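Local coordinates for protein soluble lytic murein transglycosylase (Pseudomonas aeruginosa, PDB 5OHU) that turns over peptidoglycan of the bacterial cell wall as a soluble lytic transglycosylase, a lyase that cuts the glycan strands both exolytically and endolytically, at residues R279-S284 and L294-Q299; K287-R292 and T310-R315; P302-N307 and Y327-K332; E600-D605 and Q609-V614. One frame throughout, in Å; residues are numbered along the deposited sequence. Where two conformers were deposited one is given.

In the fold
Interactions 1, 2 and 3 follow the chain through a run of helices, from helix 271-287 to helix 323-330; interaction 2 interleaves with both interaction 1 and interaction 3, which themselves follow one another. The centres of interactions 1 and 2 are about 8 Å apart, and helix 293-300 of the first touches helix 307-319 of the second. Interaction 3 has its centre about 13 Å from both; Thr-310 of interaction 2 packs on Leu-304 and Thr-314 on Leu-329. Interaction 4, far along the sequence, meets this group through interaction 2, about 16 Å away between centres, where Arg-315 NH2 forms a 2.9 Å salt bridge with Glu-600 OE2. It thereby joins the helical array to the lysozyme-like SLT domain, where Tyr-610 OH hydrogen-bonds Glu-503.

Interaction 1 of 4, residues R279-S284 and L294-Q299; sequences REIGLS and LPLMTQ
A roughly antiparallel helical hairpin brings Ile-281 and Gly-282 of helix 271-287 against Leu-296 and Met-297 of helix 293-300. The axes of the two short segments approach to 8.9 Å, at 142° between their N-to-C directions. Gly-282 is the low point of the first helix surface: with no side chain there, Met-297 can lay its CG 3.9 Å from Gly-282 CA. The methionine then bends at its last torsion (chi3 -58°), and its SD runs past the same residue, 3.9 Å from Gly-282 O, as a nonpolar contact with the backbone. A flexible thioether suits this place because it can follow the curve of a helix. Leu-296 covers the other flank of the glycine. With CG anti to its own N (chi1 -174°), it reaches across the gap, and its CD2 branch settles 3.8 Å from Gly-282 N and 3.9 Å from Ile-281 CG2, the two side chains meeting at a slant. The branched isoleucine fills space on more than one front, since it also packs on Ala-256, Leu-257 and Leu-260 of helix 253-263. Beyond the hairpin, Ile-281 touches Ala-249 of helix 235-251 and Leu-294 touches Leu-317 of helix 307-319.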
loop_
_atom_site.group_PDB
_atom_site.type_symbol
_atom_site.label_atom_id
_atom_site.label_comp_id
_atom_site.label_asym_id
_atom_site.label_seq_id
_atom_site.Cartn_x
_atom_site.Cartn_y
_atom_site.Cartn_z
ATOM N N ARG A 279 0.687 -1.793 -23.830
ATOM C CA ARG A 279 1.151 -1.068 -22.655
ATOM C C ARG A 279 1.753 -2.012 -21.621
ATOM O O ARG A 279 2.793 -1.699 -21.028
ATOM C CB ARG A 279 0.015 -0.225 -22.076
ATOM C CG ARG A 279 -0.318 0.985 -22.976
ATOM C CD ARG A 279 -1.322 1.961 -22.317
ATOM N NE ARG A 279 -1.867 2.936 -23.264
ATOM C CZ ARG A 279 -2.916 3.719 -23.011
ATOM N NH1 ARG A 279 -3.536 3.637 -21.840
ATOM N NH2 ARG A 279 -3.358 4.571 -23.929
ATOM N N GLU A 280 1.166 -3.197 -21.431
ATOM C CA GLU A 280 1.754 -4.130 -20.470
ATOM C C GLU A 280 3.089 -4.678 -20.968
ATOM O O GLU A 280 4.041 -4.796 -20.192
ATOM C CB GLU A 280 0.787 -5.272 -20.155
ATOM C CG GLU A 280 1.258 -6.162 -19.011
ATOM C CD GLU A 280 1.734 -5.365 -17.789
ATOM O OE1 GLU A 280 2.952 -5.385 -17.489
ATOM O OE2 GLU A 280 0.895 -4.709 -17.132
ATOM N N ILE A 281 3.183 -5.013 -22.258
ATOM C CA ILE A 281 4.466 -5.431 -22.816
ATOM C C ILE A 281 5.471 -4.280 -22.759
ATOM O O ILE A 281 6.627 -4.466 -22.354
ATOM C CB ILE A 281 4.285 -5.964 -24.250
ATOM C CG1 ILE A 281 3.505 -7.290 -24.220
ATOM C CG2 ILE A 281 5.634 -6.165 -24.944
ATOM C CD1 ILE A 281 3.074 -7.759 -25.572
ATOM N N GLY A 282 5.039 -3.072 -23.128
ATOM C CA GLY A 282 5.959 -1.939 -23.121
ATOM C C GLY A 282 6.521 -1.662 -21.737
ATOM O O GLY A 282 7.732 -1.476 -21.562
ATOM N N LEU A 283 5.639 -1.653 -20.733
ATOM C CA LEU A 283 6.063 -1.428 -19.357
ATOM C C LEU A 283 7.027 -2.507 -18.887
ATOM O O LEU A 283 8.035 -2.211 -18.238
ATOM C CB LEU A 283 4.844 -1.378 -18.439
ATOM C CG LEU A 283 4.091 -0.052 -18.379
ATOM C CD1 LEU A 283 2.946 -0.174 -17.387
ATOM C CD2 LEU A 283 5.060 1.045 -17.950
ATOM N N SER A 284 6.745 -3.765 -19.201
ATOM C CA SER A 284 7.656 -4.800 -18.727
ATOM C C SER A 284 8.989 -4.759 -19.475
ATOM O O SER A 284 10.048 -4.993 -18.882
ATOM C CB SER A 284 6.991 -6.174 -18.827
ATOM O OG SER A 284 7.832 -7.167 -18.271
ATOM N N LEU A 294 10.444 1.726 -26.127
ATOM C CA LEU A 294 10.153 3.119 -26.478
ATOM C C LEU A 294 9.294 3.284 -27.719
ATOM O O LEU A 294 8.345 4.079 -27.664
ATOM C CB LEU A 294 11.454 3.907 -26.648
ATOM C CG LEU A 294 12.181 4.236 -25.355
ATOM C CD1 LEU A 294 13.547 4.767 -25.703
ATOM C CD2 LEU A 294 11.390 5.258 -24.545
ATOM N N PRO A 295 9.582 2.648 -28.869
ATOM C CA PRO A 295 8.672 2.841 -30.022
ATOM C C PRO A 295 7.275 2.325 -29.747
ATOM O O PRO A 295 6.277 2.971 -30.092
ATOM C CB PRO A 295 9.363 2.060 -31.158
ATOM C CG PRO A 295 10.834 1.990 -30.746
ATOM C CD PRO A 295 10.781 1.865 -29.239
ATOM N N LEU A 296 7.188 1.174 -29.088
ATOM C CA LEU A 296 5.902 0.604 -28.717
ATOM C C LEU A 296 5.113 1.547 -27.805
ATOM O O LEU A 296 3.929 1.813 -28.038
ATOM C CB LEU A 296 6.145 -0.741 -28.033
ATOM C CG LEU A 296 4.913 -1.541 -27.699
ATOM C CD1 LEU A 296 4.229 -1.872 -29.011
ATOM C CD2 LEU A 296 5.237 -2.806 -26.869
ATOM N N MET A 297 5.748 2.041 -26.746
ATOM C CA MET A 297 5.039 2.910 -25.812
ATOM C C MET A 297 4.658 4.222 -26.482
ATOM O O MET A 297 3.581 4.760 -26.239
ATOM C CB MET A 297 5.904 3.174 -24.572
ATOM C CG MET A 297 6.210 1.957 -23.693
ATOM S SD MET A 297 7.208 2.332 -22.215
ATOM C CE MET A 297 8.653 3.041 -22.974
ATOM N N THR A 298 5.539 4.746 -27.334
ATOM C CA THR A 298 5.274 5.997 -28.032
ATOM C C THR A 298 4.082 5.861 -28.974
ATOM O O THR A 298 3.257 6.776 -29.088
ATOM C CB THR A 298 6.533 6.417 -28.794
ATOM O OG1 THR A 298 7.609 6.596 -27.866
ATOM C CG2 THR A 298 6.317 7.712 -29.571
ATOM N N GLN A 299 3.973 4.722 -29.651
ATOM C CA GLN A 299 2.878 4.505 -30.583
ATOM C C GLN A 299 1.555 4.236 -29.865
ATOM O O GLN A 299 0.491 4.626 -30.363
ATOM C CB GLN A 299 3.233 3.339 -31.507
ATOM C CG GLN A 299 2.136 2.906 -32.458
ATOM C CD GLN A 299 1.969 3.868 -33.614
ATOM O OE1 GLN A 299 2.846 4.691 -33.881
ATOM N NE2 GLN A 299 0.844 3.769 -34.308
#

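Interaction 2 of 4, residues K287-R292 and T310-R315; sequences KRFDPR and TEWRTR
Lys-287 lies over one face of the Trp-312 indole, and this CH-pi contact carries most of the interaction. Its CG stands 3.7 Å from the centroid of the six-membered ring, only 11° off the ring normal. Because the chain runs extended beyond CG, it passes over the ring system to bring CE 3.7 Å from Trp-312 NE1. A long aliphatic stem suits such a surface, as its methylenes can lie flat against the ring. On the opposite face of the indole Arg-315 CD sits over the centre, so the ring is sandwiched between the stems of two basic residues. The apolar part is smaller: Phe-289 CE1 reaches the rim of the indole near its plane, 4.2 Å from Trp-312 CZ3. Phe-289 adopts positive phi (65°) as the C-prime residue of the Schellman motif that closes helix 271-287, and its ring also makes a cation-pi contact with Arg-319. Polar bonds then set the loop that follows. Asp-290 OD1 accepts from Arg-292 N at 2.8 Å, a capping bond in the turn that leads into helix 293-300, while the Arg-292 guanidinium grips the carboxylate side-on, NE meeting Asp-290 OD1 in the guanidinium plane and NH2 2.9 Å from Asp-290 OD2. The contact between the segments is therefore made by methylenes and aromatic carbons, whereas the Arg-315 guanidinium serves another partner, Glu-600.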
loop_
_atom_site.group_PDB
_atom_site.type_symbol
_atom_site.label_atom_id
_atom_site.label_comp_id
_atom_site.label_asym_id
_atom_site.label_seq_id
_atom_site.Cartn_x
_atom_site.Cartn_y
_atom_site.Cartn_z
ATOM N N LYS A 287 11.095 -1.908 -17.911
ATOM C CA LYS A 287 11.692 -2.240 -16.627
ATOM C C LYS A 287 12.890 -3.160 -16.776
ATOM O O LYS A 287 13.657 -3.315 -15.821
ATOM C CB LYS A 287 10.656 -2.876 -15.693
ATOM C CG LYS A 287 9.811 -1.863 -14.958
ATOM C CD LYS A 287 8.467 -2.474 -14.501
ATOM C CE LYS A 287 7.628 -1.416 -13.809
ATOM N NZ LYS A 287 6.401 -2.000 -13.169
ATOM N N ARG A 288 13.103 -3.733 -17.953
ATOM C CA ARG A 288 14.336 -4.449 -18.243
ATOM C C ARG A 288 15.306 -3.597 -19.035
ATOM O O ARG A 288 16.343 -4.101 -19.485
ATOM C CB ARG A 288 14.036 -5.732 -19.004
ATOM C CG ARG A 288 13.164 -6.662 -18.235
ATOM C CD ARG A 288 12.570 -7.648 -19.168
ATOM N NE ARG A 288 13.123 -8.985 -19.013
ATOM C CZ ARG A 288 12.645 -9.888 -18.164
ATOM N NH1 ARG A 288 11.611 -9.590 -17.384
ATOM N NH2 ARG A 288 13.201 -11.088 -18.098
ATOM N N PHE A 289 14.973 -2.322 -19.242
ATOM C CA PHE A 289 15.855 -1.387 -19.926
ATOM C C PHE A 289 16.082 -1.780 -21.383
ATOM O O PHE A 289 17.171 -1.607 -21.933
ATOM C CB PHE A 289 17.174 -1.244 -19.155
ATOM C CG PHE A 289 16.972 -1.071 -17.660
ATOM C CD1 PHE A 289 16.055 -0.131 -17.175
ATOM C CD2 PHE A 289 17.667 -1.860 -16.739
ATOM C CE1 PHE A 289 15.861 0.034 -15.795
ATOM C CE2 PHE A 289 17.474 -1.698 -15.362
ATOM C CZ PHE A 289 16.567 -0.750 -14.891
ATOM N N ASP A 290 15.044 -2.290 -22.027
ATOM C CA ASP A 290 15.142 -2.715 -23.413
ATOM C C ASP A 290 14.618 -1.578 -24.279
ATOM O O ASP A 290 13.447 -1.208 -24.134
ATOM C CB ASP A 290 14.325 -3.989 -23.621
ATOM C CG ASP A 290 14.415 -4.556 -25.050
ATOM O OD1 ASP A 290 14.597 -3.807 -26.040
ATOM O OD2 ASP A 290 14.313 -5.798 -25.165
ATOM N N PRO A 291 15.428 -0.989 -25.158
ATOM C CA PRO A 291 14.955 0.185 -25.914
ATOM C C PRO A 291 13.814 -0.127 -26.870
ATOM O O PRO A 291 13.175 0.809 -27.373
ATOM C CB PRO A 291 16.208 0.648 -26.676
ATOM C CG PRO A 291 16.997 -0.634 -26.857
ATOM C CD PRO A 291 16.770 -1.420 -25.581
ATOM N N ARG A 292 13.513 -1.404 -27.115
ATOM C CA ARG A 292 12.350 -1.728 -27.929
ATOM C C ARG A 292 11.055 -1.254 -27.271
ATOM O O ARG A 292 10.056 -1.081 -27.964
ATOM C CB ARG A 292 12.316 -3.238 -28.215
ATOM C CG ARG A 292 13.349 -3.672 -29.257
ATOM C CD ARG A 292 13.350 -5.192 -29.463
ATOM N NE ARG A 292 13.974 -5.893 -28.348
ATOM C CZ ARG A 292 14.174 -7.207 -28.302
ATOM N NH1 ARG A 292 13.787 -7.976 -29.316
ATOM N NH2 ARG A 292 14.743 -7.738 -27.228
ATOM N N THR A 310 4.023 6.860 -18.984
ATOM C CA THR A 310 4.770 8.090 -19.207
ATOM C C THR A 310 6.037 8.113 -18.373
ATOM O O THR A 310 7.104 8.496 -18.862
ATOM C CB THR A 310 3.903 9.299 -18.860
ATOM O OG1 THR A 310 2.700 9.243 -19.626
ATOM C CG2 THR A 310 4.628 10.578 -19.178
ATOM N N GLU A 311 5.930 7.710 -17.110
ATOM C CA GLU A 311 7.076 7.737 -16.214
ATOM C C GLU A 311 8.120 6.705 -16.626
ATOM O O GLU A 311 9.323 6.962 -16.525
ATOM C CB GLU A 311 6.620 7.493 -14.768
ATOM C CG GLU A 311 5.793 8.617 -14.156
ATOM C CD GLU A 311 5.710 8.546 -12.625
ATOM O OE1 GLU A 311 5.242 7.506 -12.105
ATOM O OE2 GLU A 311 6.089 9.532 -11.941
ATOM N N TRP A 312 7.683 5.531 -17.088
ATOM C CA TRP A 312 8.663 4.516 -17.452
ATOM C C TRP A 312 9.264 4.793 -18.811
ATOM O O TRP A 312 10.417 4.444 -19.060
ATOM C CB TRP A 312 8.052 3.121 -17.360
ATOM C CG TRP A 312 8.362 2.654 -16.025
ATOM C CD1 TRP A 312 7.544 2.671 -14.929
ATOM C CD2 TRP A 312 9.631 2.191 -15.576
ATOM N NE1 TRP A 312 8.230 2.220 -13.823
ATOM C CE2 TRP A 312 9.515 1.926 -14.194
ATOM C CE3 TRP A 312 10.864 1.976 -16.211
ATOM C CZ2 TRP A 312 10.570 1.421 -13.440
ATOM C CZ3 TRP A 312 11.929 1.489 -15.452
ATOM C CH2 TRP A 312 11.768 1.209 -14.083
ATOM N N ARG A 313 8.523 5.462 -19.680
ATOM C CA ARG A 313 9.107 5.993 -20.904
ATOM C C ARG A 313 10.217 6.989 -20.585
ATOM O O ARG A 313 11.306 6.944 -21.171
ATOM C CB ARG A 313 8.015 6.652 -21.753
ATOM C CG ARG A 313 8.368 6.747 -23.221
ATOM C CD ARG A 313 7.500 7.737 -24.003
ATOM N NE ARG A 313 6.090 7.386 -23.980
ATOM C CZ ARG A 313 5.151 8.034 -24.664
ATOM N NH1 ARG A 313 3.891 7.635 -24.578
ATOM N NH2 ARG A 313 5.471 9.062 -25.439
ATOM N N THR A 314 9.971 7.891 -19.619
ATOM C CA THR A 314 11.000 8.866 -19.245
ATOM C C THR A 314 12.155 8.200 -18.504
ATOM O O THR A 314 13.326 8.511 -18.761
ATOM C CB THR A 314 10.422 9.997 -18.382
ATOM O OG1 THR A 314 9.172 10.457 -18.927
ATOM C CG2 THR A 314 11.403 11.182 -18.347
ATOM N N ARG A 315 11.846 7.275 -17.588
ATOM C CA ARG A 315 12.894 6.557 -16.868
ATOM C C ARG A 315 13.805 5.808 -17.832
ATOM O O ARG A 315 15.035 5.828 -17.691
ATOM C CB ARG A 315 12.267 5.589 -15.860
ATOM C CG ARG A 315 11.752 6.282 -14.603
ATOM C CD ARG A 315 10.920 5.375 -13.690
ATOM N NE ARG A 315 10.570 6.141 -12.501
ATOM C CZ ARG A 315 9.420 6.068 -11.846
ATOM N NH1 ARG A 315 8.470 5.229 -12.237
ATOM N NH2 ARG A 315 9.224 6.843 -10.788
#

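Interaction 3 of 4, residues P302-N307 and Y327-K332; sequences PGLRDN and YALTRK
Leu-304 takes up a left-handed helical backbone conformation (phi 57°, psi 52°) in the loop joining helix 293-300 to helix 307-319, with its CA 8.4 Å from Lys-332 CA. This is an interhelical loop of the alpha-helical array, and the turn inserts one leucine between the helices that follow. Its CG lies anti to its carbonyl carbon (chi1 -50°), which carries both methyl branches across to Leu-329 on helix 323-330. Leu-329 CD1 meets them at a slant, 3.9 Å from Leu-304 CD1 and 4.1 Å from Leu-304 CD2. Two buried leucines suit this position because their forked ends can fit together; on helix 307-319, Leu-304 also packs on Thr-310 and Leu-329 on Thr-314. Lys-332 closes the outer side with the base of its side chain, CB standing 4.1 Å from Leu-304 CD1 while the rest of the exposed chain leads away. Farther along the loop, Asp-306 is the N-cap of helix 307-319, its OD1 accepting from Val-309 N, and Asp-301 holds the turn by taking the N-H groups of Arg-305 and Asp-306. The same methyl that touches Leu-329 also comes up to the backbone of Lys-332: Leu-304 CD1 is 3.5 Å from Lys-332 O.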
loop_
_atom_site.group_PDB
_atom_site.type_symbol
_atom_site.label_atom_id
_atom_site.label_comp_id
_atom_site.label_asym_id
_atom_site.label_seq_id
_atom_site.Cartn_x
_atom_site.Cartn_y
_atom_site.Cartn_z
ATOM N N PRO A 302 0.423 7.943 -27.446
ATOM C CA PRO A 302 0.973 9.214 -27.946
ATOM C C PRO A 302 0.534 10.424 -27.133
ATOM O O PRO A 302 1.283 11.408 -27.054
ATOM C CB PRO A 302 0.446 9.275 -29.388
ATOM C CG PRO A 302 -0.828 8.499 -29.342
ATOM C CD PRO A 302 -0.550 7.354 -28.389
ATOM N N GLY A 303 -0.643 10.382 -26.517
ATOM C CA GLY A 303 -1.120 11.523 -25.764
ATOM C C GLY A 303 -0.826 11.504 -24.278
ATOM O O GLY A 303 -1.356 12.346 -23.546
ATOM N N LEU A 304 -0.013 10.558 -23.809
ATOM C CA LEU A 304 0.412 10.484 -22.414
ATOM C C LEU A 304 -0.783 10.406 -21.461
ATOM O O LEU A 304 -0.898 11.162 -20.495
ATOM C CB LEU A 304 1.328 11.656 -22.063
ATOM C CG LEU A 304 2.505 11.926 -23.013
ATOM C CD1 LEU A 304 3.312 13.143 -22.537
ATOM C CD2 LEU A 304 3.401 10.716 -23.157
ATOM N N ARG A 305 -1.669 9.460 -21.728
ATOM C CA ARG A 305 -2.822 9.243 -20.865
ATOM C C ARG A 305 -2.522 8.321 -19.699
ATOM O O ARG A 305 -3.222 8.375 -18.685
ATOM C CB ARG A 305 -3.988 8.660 -21.674
ATOM C CG ARG A 305 -4.428 9.533 -22.817
ATOM C CD ARG A 305 -4.360 10.988 -22.400
ATOM N NE ARG A 305 -4.215 11.896 -23.551
ATOM C CZ ARG A 305 -4.477 13.205 -23.543
ATOM N NH1 ARG A 305 -4.894 13.771 -22.422
ATOM N NH2 ARG A 305 -4.304 13.934 -24.650
ATOM N N ASP A 306 -1.519 7.471 -19.826
ATOM C CA ASP A 306 -1.212 6.458 -18.826
ATOM C C ASP A 306 0.044 6.920 -18.089
ATOM O O ASP A 306 1.155 6.878 -18.637
ATOM C CB ASP A 306 -1.033 5.101 -19.502
ATOM C CG ASP A 306 -0.915 3.976 -18.527
ATOM O OD1 ASP A 306 -0.245 4.140 -17.491
ATOM O OD2 ASP A 306 -1.474 2.901 -18.810
ATOM N N ASN A 307 -0.143 7.379 -16.846
ATOM C CA ASN A 307 0.957 7.971 -16.093
ATOM C C ASN A 307 2.074 6.965 -15.848
ATOM O O ASN A 307 3.253 7.327 -15.883
ATOM C CB ASN A 307 0.448 8.518 -14.764
ATOM C CG ASN A 307 -0.287 9.837 -14.912
ATOM O OD1 ASN A 307 -0.429 10.385 -16.008
ATOM N ND2 ASN A 307 -0.771 10.348 -13.800
ATOM N N TYR A 327 14.330 15.266 -21.556
ATOM C CA TYR A 327 13.944 16.637 -21.261
ATOM C C TYR A 327 12.680 17.041 -22.025
ATOM O O TYR A 327 11.752 17.629 -21.452
ATOM C CB TYR A 327 15.102 17.574 -21.581
ATOM C CG TYR A 327 14.681 19.010 -21.530
ATOM C CD1 TYR A 327 14.536 19.660 -20.307
ATOM C CD2 TYR A 327 14.383 19.709 -22.697
ATOM C CE1 TYR A 327 14.131 20.977 -20.240
ATOM C CE2 TYR A 327 13.969 21.042 -22.644
ATOM C CZ TYR A 327 13.850 21.667 -21.405
ATOM O OH TYR A 327 13.455 22.982 -21.324
ATOM N N ALA A 328 12.629 16.744 -23.330
ATOM C CA ALA A 328 11.465 17.142 -24.120
ATOM C C ALA A 328 10.215 16.468 -23.595
ATOM O O ALA A 328 9.124 17.055 -23.591
ATOM C CB ALA A 328 11.669 16.795 -25.597
ATOM N N LEU A 329 10.353 15.243 -23.119
ATOM C CA LEU A 329 9.190 14.599 -22.556
ATOM C C LEU A 329 8.765 15.266 -21.243
ATOM O O LEU A 329 7.561 15.411 -20.992
ATOM C CB LEU A 329 9.468 13.118 -22.390
ATOM C CG LEU A 329 8.287 12.247 -21.970
ATOM C CD1 LEU A 329 7.084 12.418 -22.882
ATOM C CD2 LEU A 329 8.764 10.835 -22.032
ATOM N N THR A 330 9.714 15.716 -20.402
ATOM C CA THR A 330 9.257 16.348 -19.159
ATOM C C THR A 330 8.468 17.620 -19.442
ATOM O O THR A 330 7.614 17.991 -18.634
ATOM C CB THR A 330 10.400 16.691 -18.187
ATOM O OG1 THR A 330 11.275 17.667 -18.765
ATOM C CG2 THR A 330 11.226 15.439 -17.818
ATOM N N ARG A 331 8.690 18.256 -20.597
ATOM C CA ARG A 331 7.962 19.466 -20.975
ATOM C C ARG A 331 6.514 19.201 -21.373
ATOM O O ARG A 331 5.712 20.139 -21.398
ATOM C CB ARG A 331 8.678 20.162 -22.130
ATOM C CG ARG A 331 10.090 20.563 -21.812
ATOM C CD ARG A 331 10.161 21.907 -21.100
ATOM N NE ARG A 331 9.468 22.957 -21.841
ATOM C CZ ARG A 331 9.918 23.520 -22.959
ATOM N NH1 ARG A 331 11.073 23.142 -23.489
ATOM N NH2 ARG A 331 9.207 24.466 -23.550
ATOM N N LYS A 332 6.152 17.963 -21.687
ATOM C CA LYS A 332 4.813 17.646 -22.174
ATOM C C LYS A 332 3.965 16.910 -21.139
ATOM O O LYS A 332 2.862 16.471 -21.464
ATOM C CB LYS A 332 4.899 16.792 -23.443
ATOM C CG LYS A 332 5.686 17.396 -24.610
ATOM C CD LYS A 332 5.889 16.352 -25.721
ATOM C CE LYS A 332 6.527 16.951 -26.978
ATOM N NZ LYS A 332 7.938 16.514 -27.230
#

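Interaction 4 of 4, residues E600-D605 and Q609-V614; sequences ETIPFD and QYVQNV
Ile-602 and Val-611 form the buried apolar side of this contact, between the loop after helix 595-600 and helix 605-624. Ile-602 CD1 comes within 4.3 Å of Val-611 CG2, and the helices around them complete the packing: Trp-586 lies against Ile-602, Ala-574 and Ile-599 against Val-611. Branched residues suit such a junction, where side chains from several helices converge. The polar pair beside it is also buried, but its two groups are linked through intermediaries. Glu-600 OE1 and Gln-612 NE2 are 3.9 Å apart, their carboxylate and amide planes 61° from each other, and a water joins them. It donates to Glu-600 OE1 at 3.0 Å and accepts a weak bond from Gln-612 NE2 at 3.2 Å. The same two atoms are bridged by Tyr-375 OH, and Trp-346 NE1 adds a further bond to Glu-600 OE1, so this enclosed carboxylate oxygen is well supplied with partners. At the exposed end, Asp-605 and Gln-609 meet through the backbone: Gln-609 N donates to Asp-605 O at 3.2 Å, nearly straight at 166°, while the Asp-605 carboxylate pairs with Arg-608. That i to i+4 bond belongs to the opening turn of a helix, which begins after Phe-604 at the N-cap and packs on helices 493-504 and 569-578 of the lysozyme-like SLT domain.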
loop_
_atom_site.group_PDB
_atom_site.type_symbol
_atom_site.label_atom_id
_atom_site.label_comp_id
_atom_site.label_asym_id
_atom_site.label_seq_id
_atom_site.Cartn_x
_atom_site.Cartn_y
_atom_site.Cartn_z
ATOM N N GLU A 600 16.183 6.195 -9.709
ATOM C CA GLU A 600 14.964 6.509 -10.437
ATOM C C GLU A 600 14.491 5.331 -11.278
ATOM O O GLU A 600 13.285 5.187 -11.521
ATOM C CB GLU A 600 15.180 7.717 -11.345
ATOM C CG GLU A 600 13.876 8.313 -11.817
ATOM C CD GLU A 600 12.975 8.667 -10.653
ATOM O OE1 GLU A 600 13.454 9.434 -9.759
ATOM O OE2 GLU A 600 11.831 8.135 -10.605
ATOM N N THR A 601 15.415 4.480 -11.736
ATOM C CA THR A 601 15.069 3.395 -12.644
ATOM C C THR A 601 15.027 2.051 -11.940
ATOM O O THR A 601 15.051 1.012 -12.605
ATOM C CB THR A 601 16.029 3.336 -13.839
ATOM O OG1 THR A 601 17.367 3.095 -13.383
ATOM C CG2 THR A 601 16.000 4.660 -14.639
ATOM N N ILE A 602 14.952 2.046 -10.613
ATOM C CA ILE A 602 14.683 0.796 -9.889
ATOM C C ILE A 602 13.328 0.237 -10.342
ATOM O O ILE A 602 12.323 0.971 -10.353
ATOM C CB ILE A 602 14.695 1.052 -8.369
ATOM C CG1 ILE A 602 16.132 1.182 -7.852
ATOM C CG2 ILE A 602 13.980 -0.073 -7.597
ATOM C CD1 ILE A 602 16.160 1.715 -6.441
ATOM N N PRO A 603 13.235 -1.028 -10.737
ATOM C CA PRO A 603 11.957 -1.534 -11.267
ATOM C C PRO A 603 10.821 -1.580 -10.257
ATOM O O PRO A 603 9.664 -1.406 -10.656
ATOM C CB PRO A 603 12.321 -2.944 -11.766
ATOM C CG PRO A 603 13.826 -2.950 -11.860
ATOM C CD PRO A 603 14.286 -2.042 -10.765
ATOM N N PHE A 604 11.097 -1.837 -8.972
ATOM C CA PHE A 604 10.042 -1.958 -7.962
ATOM C C PHE A 604 9.732 -0.586 -7.372
ATOM O O PHE A 604 10.610 0.028 -6.759
ATOM C CB PHE A 604 10.449 -2.903 -6.828
ATOM C CG PHE A 604 10.709 -4.322 -7.258
ATOM C CD1 PHE A 604 10.433 -4.750 -8.551
ATOM C CD2 PHE A 604 11.227 -5.244 -6.340
ATOM C CE1 PHE A 604 10.680 -6.070 -8.929
ATOM C CE2 PHE A 604 11.474 -6.563 -6.702
ATOM C CZ PHE A 604 11.199 -6.984 -7.998
ATOM N N ASP A 605 8.480 -0.128 -7.528
ATOM C CA ASP A 605 8.048 1.119 -6.902
ATOM C C ASP A 605 8.361 1.128 -5.417
ATOM O O ASP A 605 8.755 2.163 -4.863
ATOM C CB ASP A 605 6.540 1.338 -7.062
ATOM C CG ASP A 605 6.134 1.776 -8.456
ATOM O OD1 ASP A 605 6.985 2.257 -9.228
ATOM O OD2 ASP A 605 4.928 1.670 -8.762
ATOM N N GLN A 609 11.002 3.889 -3.485
ATOM C CA GLN A 609 10.567 4.785 -2.417
ATOM C C GLN A 609 11.267 4.452 -1.107
ATOM O O GLN A 609 11.629 5.353 -0.341
ATOM C CB GLN A 609 9.050 4.704 -2.237
ATOM C CG GLN A 609 8.487 5.816 -1.353
ATOM C CD GLN A 609 8.728 7.195 -1.964
ATOM O OE1 GLN A 609 8.394 7.412 -3.119
ATOM N NE2 GLN A 609 9.337 8.120 -1.199
ATOM N N TYR A 610 11.444 3.160 -0.823
ATOM C CA TYR A 610 12.236 2.748 0.329
ATOM C C TYR A 610 13.599 3.444 0.342
ATOM O O TYR A 610 13.976 4.091 1.326
ATOM C CB TYR A 610 12.399 1.226 0.300
ATOM C CG TYR A 610 13.112 0.652 1.491
ATOM C CD1 TYR A 610 14.503 0.655 1.561
ATOM C CD2 TYR A 610 12.394 0.103 2.556
ATOM C CE1 TYR A 610 15.151 0.126 2.660
ATOM C CE2 TYR A 610 13.038 -0.426 3.651
ATOM C CZ TYR A 610 14.413 -0.416 3.701
ATOM O OH TYR A 610 15.058 -0.959 4.794
ATOM N N VAL A 611 14.357 3.306 -0.746
ATOM C CA VAL A 611 15.697 3.894 -0.816
ATOM C C VAL A 611 15.634 5.412 -0.662
ATOM O O VAL A 611 16.407 6.008 0.095
ATOM C CB VAL A 611 16.373 3.496 -2.144
ATOM C CG1 VAL A 611 17.647 4.292 -2.348
ATOM C CG2 VAL A 611 16.659 1.967 -2.174
ATOM N N GLN A 612 14.737 6.064 -1.403
ATOM C CA GLN A 612 14.655 7.512 -1.282
ATOM C C GLN A 612 14.292 7.926 0.135
ATOM O O GLN A 612 14.841 8.914 0.641
ATOM C CB GLN A 612 13.677 8.080 -2.303
ATOM C CG GLN A 612 14.101 7.813 -3.733
ATOM C CD GLN A 612 13.142 8.407 -4.756
ATOM O OE1 GLN A 612 12.034 8.826 -4.412
ATOM N NE2 GLN A 612 13.570 8.456 -6.023
ATOM N N ASN A 613 13.427 7.157 0.812
ATOM C CA ASN A 613 13.090 7.479 2.198
ATOM C C ASN A 613 14.319 7.368 3.101
ATOM O O ASN A 613 14.616 8.274 3.886
ATOM C CB ASN A 613 12.008 6.537 2.745
ATOM C CG ASN A 613 10.612 6.809 2.193
ATOM O OD1 ASN A 613 9.678 6.034 2.455
ATOM N ND2 ASN A 613 10.487 7.814 1.341
ATOM N N VAL A 614 14.995 6.213 3.053
ATOM C CA VAL A 614 16.128 5.950 3.935
ATOM C C VAL A 614 17.216 6.999 3.741
ATOM O O VAL A 614 17.752 7.538 4.712
ATOM C CB VAL A 614 16.671 4.530 3.707
ATOM C CG1 VAL A 614 18.013 4.343 4.420
ATOM C CG2 VAL A 614 15.637 3.475 4.194
HETATM O O HOH W 1 15.907 8.911 -8.178
#